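Local atomic coordinates of peptidoglycan glycosyltransferase (Eggerthella lenta, PDB entry 4MNR), a protein that belongs to the penicillin-binding proteins, joining a domain of the beta-lactamase clan to an N-terminal domain of the kind named for dimerisation. Residues Ser60-Tyr65 / Leu143-Ala148; Ser73-Ala78 / Phe272-Pro277; Ala157-Gln162 / Asp169-Asp174. One frame throughout, in Å; residues are numbered along the deposited sequence.

The three contacts illustrate how chemistry varies with place in the fold. Contact 1 is buried, contact 2 partly so, and contact 3 lies at the surface. Contacts 1 and 2 both bring a short helix from the N-terminal family region against the region of the beta-lactamase clan, and their helices are tied by a backbone bond between Val62 and Ile75. Contact 3 is local, linking helix 156-165 to the loop that follows it, yet it meets contact 1 where His61 bonds to Thr171. All three combine apolar packing with water bridges: backbone to backbone and His61 ring to backbone in contact 1, between carbonyls in contact 2, and between side chains in contact 3.

Contact 1: Ser60-Tyr65 / Leu143-Ala148; sequences SHVVGY and LAMASA
His61 and Val62, on the short helix 60-63, lie against Ser147 and Met145 of strand 142-148, an outermost strand of the five-stranded antiparallel sheet that belongs to the penicillin-binding and beta-lactamase fold. The contact therefore shows how an edge strand can be covered by a helix from the N-terminal region. The aromatic part is a CH-pi contact: Ser147 CB sits over one face of the His61 imidazole, 3.9 Å from the ring centroid and 17° off its normal, displaced toward the rim. With CG beside the backbone N (chi1 -62°), the ring is set down on that methylene. The apolar part is the approach of Val62 CG2 to Met145 CG at 3.9 Å, the two side chains crossing at about a right angle. Met145, a selenomethionine, runs extended to SE and then bends, and Leu274 and Phe272 pack on it too. The polar part is carried by water. One water receives a bond from Val62 N and donates to Met145 O at 2.8 Å, thus serving both a helix amide and a strand carbonyl. At the far end of the imidazole, NE2 bonds to Thr171 O. A second water lies in the plane of the His61 ring at its edge, 2.7 Å from ND1, and accepts from Ser147 N at 3.1 Å.

Contact 2: Ser73-Ala78 / Phe272-Pro277; sequences SGIEKA and FPLYTP
Leu274 reaches segment 73-78 with a single branch, laying its CD2 on the Gly74 peptide, 3.7 Å from Gly74 C. CG lies anti to the Leu274 carbonyl carbon (chi1 -48°) and, with CD1 anti to CA (chi2 -179°), the other methyl, CD2, is turned onto that peptide. Glycine, without a side chain, presents bare backbone to this methyl. The same CD2 meets the end of Ile75 more loosely, at 4.3 Å from CD1. One turn along the helix, Ala78 points its CB at Pro273, 3.9 Å from the ring's CB and close by Pro273 O. The loop 272-277, which leads toward helix 284-289, is thereby lodged against a helix of the N-terminal region, with Leu274 also reaching Met145 of the edge strand. Within the loop, Thr276 OG1 donates to Leu274 O at 3.1 Å from above the carbonyl plane, 47° out of it. Across the contact, two carbonyls, Gly74 O and Pro273 O, have no hydrogen to offer each other; a water donates to both, at 2.9 Å and 3.0 Å respectively, so that solvent supplies the polar link that two acceptors cannot make directly.

Contact 3: Ala157-Gln162 / Asp169-Asp174; sequences AAVIEQ and DSTLVD
Gln162 and Asp169 are joined by a water that gives a hydrogen to each, 2.6 Å from Gln162 OE1 and 2.7 Å from Asp169 OD2, while the carboxylate's other oxygen is engaged on its own loop. The amide and the carboxylate both act as acceptors here, and the water reconciles them; the nearest direct approach of the two side chains is Gln162 CB to Asp169 OD2, at 4.0 Å. Asp169 OD1 takes two bonds. Thr171 OG1 donates at 2.8 Å to the syn lone pair, and Thr171 N donates at 3.0 Å nearly along the C-O axis, with an N-H...O angle of 163°. The amide bond, to a residue two further on, makes an Asx turn, which overlaps a type I beta turn from Ser170 to Val173. With CG anti to the Asp169 nitrogen (chi1 -169°), one oxygen turns to its own loop and the other to the water shared with Gln162. These turns present Leu172 to helix 156-165. Val159 CG1 meets Leu172 CG at 3.6 Å and its CD2 at 3.7 Å, the two side chains crossing obliquely, whereas Leu172 CD1 approaches Ile160 CG1 at 3.8 Å at about a right angle. Thr171 CG2 touches Val159 CG1 from the neighbouring position. Tyr151 packs on Val159 and Phe70 on Ile160, and Ser170 OG bonds to Arg175 NH2.

Contact 1: Ser60-Tyr65 / Leu143-Ala148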
loop_
_atom_site.group_PDB
_atom_site.type_symbol
_atom_site.label_atom_id
_atom_site.label_comp_id
_atom_site.label_asym_id
_atom_site.label_seq_id
_atom_site.Cartn_x
_atom_site.Cartn_y
_atom_site.Cartn_z
ATOM N N SER A 60 7.595 -14.688 -1.872
ATOM C CA SER A 60 8.752 -14.802 -2.757
ATOM C C SER A 60 9.482 -13.493 -3.029
ATOM O O SER A 60 10.711 -13.448 -2.985
ATOM C CB SER A 60 8.357 -15.446 -4.083
ATOM O OG SER A 60 7.991 -16.785 -3.859
ATOM N N HIS A 61 8.743 -12.437 -3.340
ATOM C CA HIS A 61 9.397 -11.176 -3.685
ATOM C C HIS A 61 10.122 -10.586 -2.497
ATOM O O HIS A 61 11.170 -9.964 -2.649
ATOM C CB HIS A 61 8.383 -10.174 -4.218
ATOM C CG HIS A 61 7.713 -10.629 -5.469
ATOM N ND1 HIS A 61 6.605 -11.446 -5.460
ATOM C CD2 HIS A 61 8.012 -10.407 -6.771
ATOM C CE1 HIS A 61 6.245 -11.703 -6.706
ATOM N NE2 HIS A 61 7.079 -11.082 -7.519
ATOM N N VAL A 62 9.546 -10.767 -1.312
ATOM C CA VAL A 62 10.146 -10.262 -0.083
ATOM C C VAL A 62 11.431 -11.018 0.278
ATOM O O VAL A 62 12.467 -10.396 0.557
ATOM C CB VAL A 62 9.156 -10.331 1.094
ATOM C CG1 VAL A 62 9.877 -10.129 2.419
ATOM C CG2 VAL A 62 8.062 -9.277 0.936
ATOM N N VAL A 63 11.378 -12.348 0.239
ATOM C CA VAL A 63 12.532 -13.155 0.627
ATOM C C VAL A 63 13.704 -12.923 -0.329
ATOM O O VAL A 63 14.847 -12.740 0.097
ATOM C CB VAL A 63 12.187 -14.674 0.787
ATOM C CG1 VAL A 63 11.711 -15.289 -0.510
ATOM C CG2 VAL A 63 13.402 -15.459 1.312
ATOM N N GLY A 64 13.404 -12.859 -1.621
ATOM C CA GLY A 64 14.427 -12.661 -2.622
ATOM C C GLY A 64 15.242 -13.922 -2.829
ATOM O O GLY A 64 14.860 -15.013 -2.407
ATOM N N TYR A 65 16.377 -13.774 -3.490
ATOM C CA TYR A 65 17.236 -14.918 -3.746
ATOM C C TYR A 65 18.672 -14.538 -3.488
ATOM O O TYR A 65 19.022 -13.357 -3.505
ATOM C CB TYR A 65 17.066 -15.406 -5.190
ATOM C CG TYR A 65 17.093 -14.304 -6.221
ATOM C CD1 TYR A 65 15.910 -13.754 -6.698
ATOM C CD2 TYR A 65 18.296 -13.803 -6.709
ATOM C CE1 TYR A 65 15.917 -12.746 -7.636
ATOM C CE2 TYR A 65 18.317 -12.783 -7.648
ATOM C CZ TYR A 65 17.117 -12.259 -8.103
ATOM O OH TYR A 65 17.102 -11.250 -9.034
ATOM N N LEU A 143 2.624 -7.296 8.330
ATOM C CA LEU A 143 2.122 -8.647 8.602
ATOM C C LEU A 143 1.986 -9.485 7.331
ATOM O O LEU A 143 2.007 -10.711 7.395
ATOM C CB LEU A 143 0.763 -8.576 9.317
ATOM C CG LEU A 143 0.701 -7.680 10.567
ATOM C CD1 LEU A 143 -0.694 -7.698 11.187
ATOM C CD2 LEU A 143 1.722 -8.096 11.632
ATOM N N ALA A 144 1.806 -8.819 6.189
ATOM C CA ALA A 144 1.790 -9.479 4.880
ATOM C C ALA A 144 2.220 -8.483 3.805
ATOM O O ALA A 144 1.931 -7.297 3.884
ATOM C CB ALA A 144 0.382 -10.042 4.540
HETATM N N MSE A 145 2.928 -8.980 2.800
HETATM C CA MSE A 145 3.353 -8.154 1.685
HETATM C C MSE A 145 3.444 -9.086 0.491
HETATM O O MSE A 145 4.323 -9.948 0.439
HETATM C CB MSE A 145 4.695 -7.464 1.988
HETATM C CG MSE A 145 5.216 -6.610 0.861
HETATM SE SE MSE A 145 6.732 -5.517 1.452
HETATM C CE MSE A 145 5.729 -3.936 1.921
ATOM N N ALA A 146 2.487 -8.958 -0.431
ATOM C CA ALA A 146 2.360 -9.874 -1.581
ATOM C C ALA A 146 2.281 -9.142 -2.910
ATOM O O ALA A 146 1.658 -8.088 -3.015
ATOM C CB ALA A 146 1.131 -10.759 -1.437
ATOM N N SER A 147 2.914 -9.721 -3.926
ATOM C CA SER A 147 2.799 -9.217 -5.290
ATOM C C SER A 147 2.353 -10.368 -6.186
ATOM O O SER A 147 2.642 -11.532 -5.892
ATOM C CB SER A 147 4.144 -8.682 -5.785
ATOM O OG SER A 147 4.652 -7.697 -4.905
ATOM N N ALA A 148 1.641 -10.042 -7.259
ATOM C CA ALA A 148 1.208 -11.030 -8.239
ATOM C C ALA A 148 1.353 -10.420 -9.628
ATOM O O ALA A 148 1.087 -9.245 -9.808
ATOM C CB ALA A 148 -0.242 -11.428 -7.978
HETATM O O HOH W 1 4.953 -11.928 -3.355
HETATM O O HOH W 2 6.314 -10.886 -1.265
#

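Contact 2: Ser73-Ala78 / Phe272-Pro277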
loop_
_atom_site.group_PDB
_atom_site.type_symbol
_atom_site.label_atom_id
_atom_site.label_comp_id
_atom_site.label_asym_id
_atom_site.label_seq_id
_atom_site.Cartn_x
_atom_site.Cartn_y
_atom_site.Cartn_z
ATOM N N SER A 73 18.507 -10.397 -4.236
ATOM C CA SER A 73 17.390 -9.464 -4.207
ATOM C C SER A 73 16.641 -9.629 -2.890
ATOM O O SER A 73 16.955 -10.533 -2.098
ATOM C CB SER A 73 16.437 -9.731 -5.366
ATOM O OG SER A 73 15.832 -11.002 -5.210
ATOM N N GLY A 74 15.655 -8.771 -2.656
ATOM C CA GLY A 74 14.814 -8.881 -1.471
ATOM C C GLY A 74 15.584 -8.828 -0.160
ATOM O O GLY A 74 16.555 -8.075 -0.025
ATOM N N ILE A 75 15.150 -9.622 0.812
ATOM C CA ILE A 75 15.791 -9.647 2.127
ATOM C C ILE A 75 17.187 -10.266 2.034
ATOM O O ILE A 75 18.108 -9.848 2.735
ATOM C CB ILE A 75 14.908 -10.389 3.174
ATOM C CG1 ILE A 75 13.643 -9.577 3.474
ATOM C CG2 ILE A 75 15.682 -10.685 4.460
ATOM C CD1 ILE A 75 13.878 -8.305 4.287
ATOM N N GLU A 76 17.356 -11.238 1.138
ATOM C CA GLU A 76 18.673 -11.849 0.918
ATOM C C GLU A 76 19.720 -10.791 0.580
ATOM O O GLU A 76 20.884 -10.891 0.982
ATOM C CB GLU A 76 18.614 -12.874 -0.224
ATOM C CG GLU A 76 17.791 -14.129 0.065
ATOM C CD GLU A 76 18.587 -15.213 0.789
ATOM O OE1 GLU A 76 18.349 -16.406 0.511
ATOM O OE2 GLU A 76 19.440 -14.885 1.637
ATOM N N LYS A 77 19.298 -9.789 -0.190
ATOM C CA LYS A 77 20.155 -8.657 -0.534
ATOM C C LYS A 77 20.296 -7.660 0.617
ATOM O O LYS A 77 21.412 -7.307 1.010
ATOM C CB LYS A 77 19.618 -7.945 -1.781
ATOM C CG LYS A 77 20.430 -6.738 -2.233
ATOM C CD LYS A 77 19.712 -6.020 -3.368
ATOM C CE LYS A 77 20.579 -4.940 -3.985
ATOM N NZ LYS A 77 20.072 -3.580 -3.663
ATOM N N ALA A 78 19.166 -7.215 1.159
ATOM C CA ALA A 78 19.169 -6.153 2.160
ATOM C C ALA A 78 19.925 -6.555 3.414
ATOM O O ALA A 78 20.590 -5.731 4.040
ATOM C CB ALA A 78 17.744 -5.743 2.510
ATOM N N PHE A 272 13.445 1.833 3.766
ATOM C CA PHE A 272 12.845 0.497 3.753
ATOM C C PHE A 272 13.891 -0.486 3.225
ATOM O O PHE A 272 14.716 -0.118 2.384
ATOM C CB PHE A 272 11.555 0.496 2.900
ATOM C CG PHE A 272 10.630 -0.657 3.191
ATOM C CD1 PHE A 272 10.026 -0.784 4.441
ATOM C CD2 PHE A 272 10.351 -1.606 2.220
ATOM C CE1 PHE A 272 9.188 -1.842 4.716
ATOM C CE2 PHE A 272 9.506 -2.662 2.493
ATOM C CZ PHE A 272 8.924 -2.788 3.734
ATOM N N PRO A 273 13.896 -1.728 3.741
ATOM C CA PRO A 273 14.933 -2.669 3.296
ATOM C C PRO A 273 14.778 -3.096 1.838
ATOM O O PRO A 273 15.760 -3.486 1.214
ATOM C CB PRO A 273 14.760 -3.868 4.238
ATOM C CG PRO A 273 13.377 -3.738 4.785
ATOM C CD PRO A 273 13.132 -2.257 4.884
ATOM N N LEU A 274 13.568 -3.016 1.303
ATOM C CA LEU A 274 13.349 -3.317 -0.103
ATOM C C LEU A 274 13.250 -2.005 -0.863
ATOM O O LEU A 274 12.814 -0.998 -0.308
ATOM C CB LEU A 274 12.058 -4.105 -0.276
ATOM C CG LEU A 274 11.872 -5.302 0.666
ATOM C CD1 LEU A 274 10.570 -6.002 0.355
ATOM C CD2 LEU A 274 13.061 -6.259 0.583
ATOM N N TYR A 275 13.653 -2.016 -2.127
ATOM C CA TYR A 275 13.539 -0.834 -2.963
ATOM C C TYR A 275 12.116 -0.326 -2.958
ATOM O O TYR A 275 11.187 -1.079 -3.239
ATOM C CB TYR A 275 13.940 -1.143 -4.393
ATOM C CG TYR A 275 13.612 -0.003 -5.321
ATOM C CD1 TYR A 275 14.341 1.175 -5.275
ATOM C CD2 TYR A 275 12.558 -0.094 -6.216
ATOM C CE1 TYR A 275 14.036 2.236 -6.113
ATOM C CE2 TYR A 275 12.248 0.963 -7.064
ATOM C CZ TYR A 275 12.989 2.122 -6.998
ATOM O OH TYR A 275 12.695 3.178 -7.835
ATOM N N THR A 276 11.954 0.952 -2.625
ATOM C CA THR A 276 10.636 1.573 -2.635
ATOM C C THR A 276 10.779 2.963 -3.243
ATOM O O THR A 276 11.462 3.825 -2.681
ATOM C CB THR A 276 10.065 1.705 -1.204
ATOM O OG1 THR A 276 10.104 0.436 -0.540
ATOM C CG2 THR A 276 8.629 2.192 -1.243
ATOM N N PRO A 277 10.159 3.187 -4.411
ATOM C CA PRO A 277 10.269 4.517 -5.015
ATOM C C PRO A 277 9.506 5.544 -4.182
ATOM O O PRO A 277 8.494 5.227 -3.558
ATOM C CB PRO A 277 9.602 4.338 -6.384
ATOM C CG PRO A 277 8.619 3.210 -6.177
ATOM C CD PRO A 277 9.287 2.284 -5.180
HETATM O O HOH W 3 16.636 -5.359 -0.920
#

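Contact 3: Ala157-Gln162 / Asp169-Asp174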
loop_
_atom_site.group_PDB
_atom_site.type_symbol
_atom_site.label_atom_id
_atom_site.label_comp_id
_atom_site.label_asym_id
_atom_site.label_seq_id
_atom_site.Cartn_x
_atom_site.Cartn_y
_atom_site.Cartn_z
ATOM N N ALA A 157 16.050 -18.807 -10.593
ATOM C CA ALA A 157 16.938 -18.842 -11.753
ATOM C C ALA A 157 16.155 -19.027 -13.050
ATOM O O ALA A 157 16.365 -18.302 -14.028
ATOM C CB ALA A 157 17.982 -19.939 -11.590
ATOM N N ALA A 158 15.250 -19.995 -13.052
ATOM C CA ALA A 158 14.380 -20.215 -14.202
ATOM C C ALA A 158 13.488 -19.005 -14.493
ATOM O O ALA A 158 13.227 -18.691 -15.653
ATOM C CB ALA A 158 13.541 -21.465 -14.002
ATOM N N VAL A 159 13.024 -18.325 -13.443
ATOM C CA VAL A 159 12.179 -17.143 -13.600
ATOM C C VAL A 159 12.968 -15.966 -14.166
ATOM O O VAL A 159 12.462 -15.200 -14.981
ATOM C CB VAL A 159 11.514 -16.735 -12.257
ATOM C CG1 VAL A 159 10.699 -15.471 -12.418
ATOM C CG2 VAL A 159 10.630 -17.860 -11.749
ATOM N N ILE A 160 14.215 -15.825 -13.731
ATOM C CA ILE A 160 15.101 -14.820 -14.313
ATOM C C ILE A 160 15.330 -15.113 -15.803
ATOM O O ILE A 160 15.341 -14.198 -16.631
ATOM C CB ILE A 160 16.436 -14.745 -13.544
ATOM C CG1 ILE A 160 16.205 -14.128 -12.159
ATOM C CG2 ILE A 160 17.450 -13.918 -14.313
ATOM C CD1 ILE A 160 17.333 -14.367 -11.175
ATOM N N GLU A 161 15.505 -16.394 -16.125
ATOM C CA GLU A 161 15.696 -16.845 -17.504
ATOM C C GLU A 161 14.512 -16.446 -18.380
ATOM O O GLU A 161 14.685 -15.967 -19.498
ATOM C CB GLU A 161 15.891 -18.366 -17.545
ATOM C CG GLU A 161 15.996 -18.970 -18.947
ATOM C CD GLU A 161 16.168 -20.483 -18.932
ATOM O OE1 GLU A 161 16.491 -21.039 -17.861
ATOM O OE2 GLU A 161 15.976 -21.119 -19.989
ATOM N N GLN A 162 13.307 -16.642 -17.858
ATOM C CA GLN A 162 12.086 -16.295 -18.583
ATOM C C GLN A 162 11.966 -14.793 -18.807
ATOM O O GLN A 162 11.521 -14.352 -19.866
ATOM C CB GLN A 162 10.853 -16.785 -17.830
ATOM C CG GLN A 162 10.700 -18.285 -17.829
ATOM C CD GLN A 162 9.626 -18.743 -16.867
ATOM O OE1 GLN A 162 9.381 -18.100 -15.843
ATOM N NE2 GLN A 162 8.975 -19.856 -17.190
ATOM N N ASP A 169 7.408 -10.165 -19.549
ATOM C CA ASP A 169 7.108 -10.950 -18.351
ATOM C C ASP A 169 7.424 -10.145 -17.094
ATOM O O ASP A 169 8.583 -9.832 -16.832
ATOM C CB ASP A 169 7.911 -12.260 -18.369
ATOM C CG ASP A 169 7.462 -13.240 -17.297
ATOM O OD1 ASP A 169 6.952 -12.793 -16.253
ATOM O OD2 ASP A 169 7.635 -14.463 -17.495
ATOM N N SER A 170 6.402 -9.836 -16.302
ATOM C CA SER A 170 6.600 -8.979 -15.140
ATOM C C SER A 170 6.521 -9.711 -13.795
ATOM O O SER A 170 6.313 -9.085 -12.755
ATOM C CB SER A 170 5.588 -7.829 -15.156
ATOM O OG SER A 170 4.279 -8.310 -14.904
ATOM N N THR A 171 6.701 -11.027 -13.816
ATOM C CA THR A 171 6.598 -11.847 -12.608
ATOM C C THR A 171 7.567 -11.402 -11.499
ATOM O O THR A 171 7.238 -11.447 -10.314
ATOM C CB THR A 171 6.876 -13.328 -12.948
ATOM O OG1 THR A 171 5.878 -13.809 -13.856
ATOM C CG2 THR A 171 6.857 -14.192 -11.717
ATOM N N LEU A 172 8.758 -10.963 -11.891
ATOM C CA LEU A 172 9.782 -10.592 -10.923
ATOM C C LEU A 172 9.583 -9.211 -10.312
ATOM O O LEU A 172 10.302 -8.835 -9.381
ATOM C CB LEU A 172 11.172 -10.689 -11.551
ATOM C CG LEU A 172 11.742 -12.101 -11.686
ATOM C CD1 LEU A 172 13.011 -12.083 -12.523
ATOM C CD2 LEU A 172 12.009 -12.717 -10.318
ATOM N N VAL A 173 8.613 -8.463 -10.822
ATOM C CA VAL A 173 8.394 -7.098 -10.354
ATOM C C VAL A 173 7.809 -7.086 -8.949
ATOM O O VAL A 173 6.826 -7.769 -8.674
ATOM C CB VAL A 173 7.482 -6.306 -11.310
ATOM C CG1 VAL A 173 7.155 -4.930 -10.733
ATOM C CG2 VAL A 173 8.131 -6.174 -12.685
ATOM N N ASP A 174 8.433 -6.321 -8.058
ATOM C CA ASP A 174 7.890 -6.100 -6.714
ATOM C C ASP A 174 6.797 -5.045 -6.813
ATOM O O ASP A 174 7.073 -3.853 -6.935
ATOM C CB ASP A 174 9.006 -5.628 -5.768
ATOM C CG ASP A 174 8.525 -5.396 -4.330
ATOM O OD1 ASP A 174 7.333 -5.111 -4.103
ATOM O OD2 ASP A 174 9.364 -5.501 -3.410
HETATM O O HOH W 4 8.412 -15.796 -15.221
#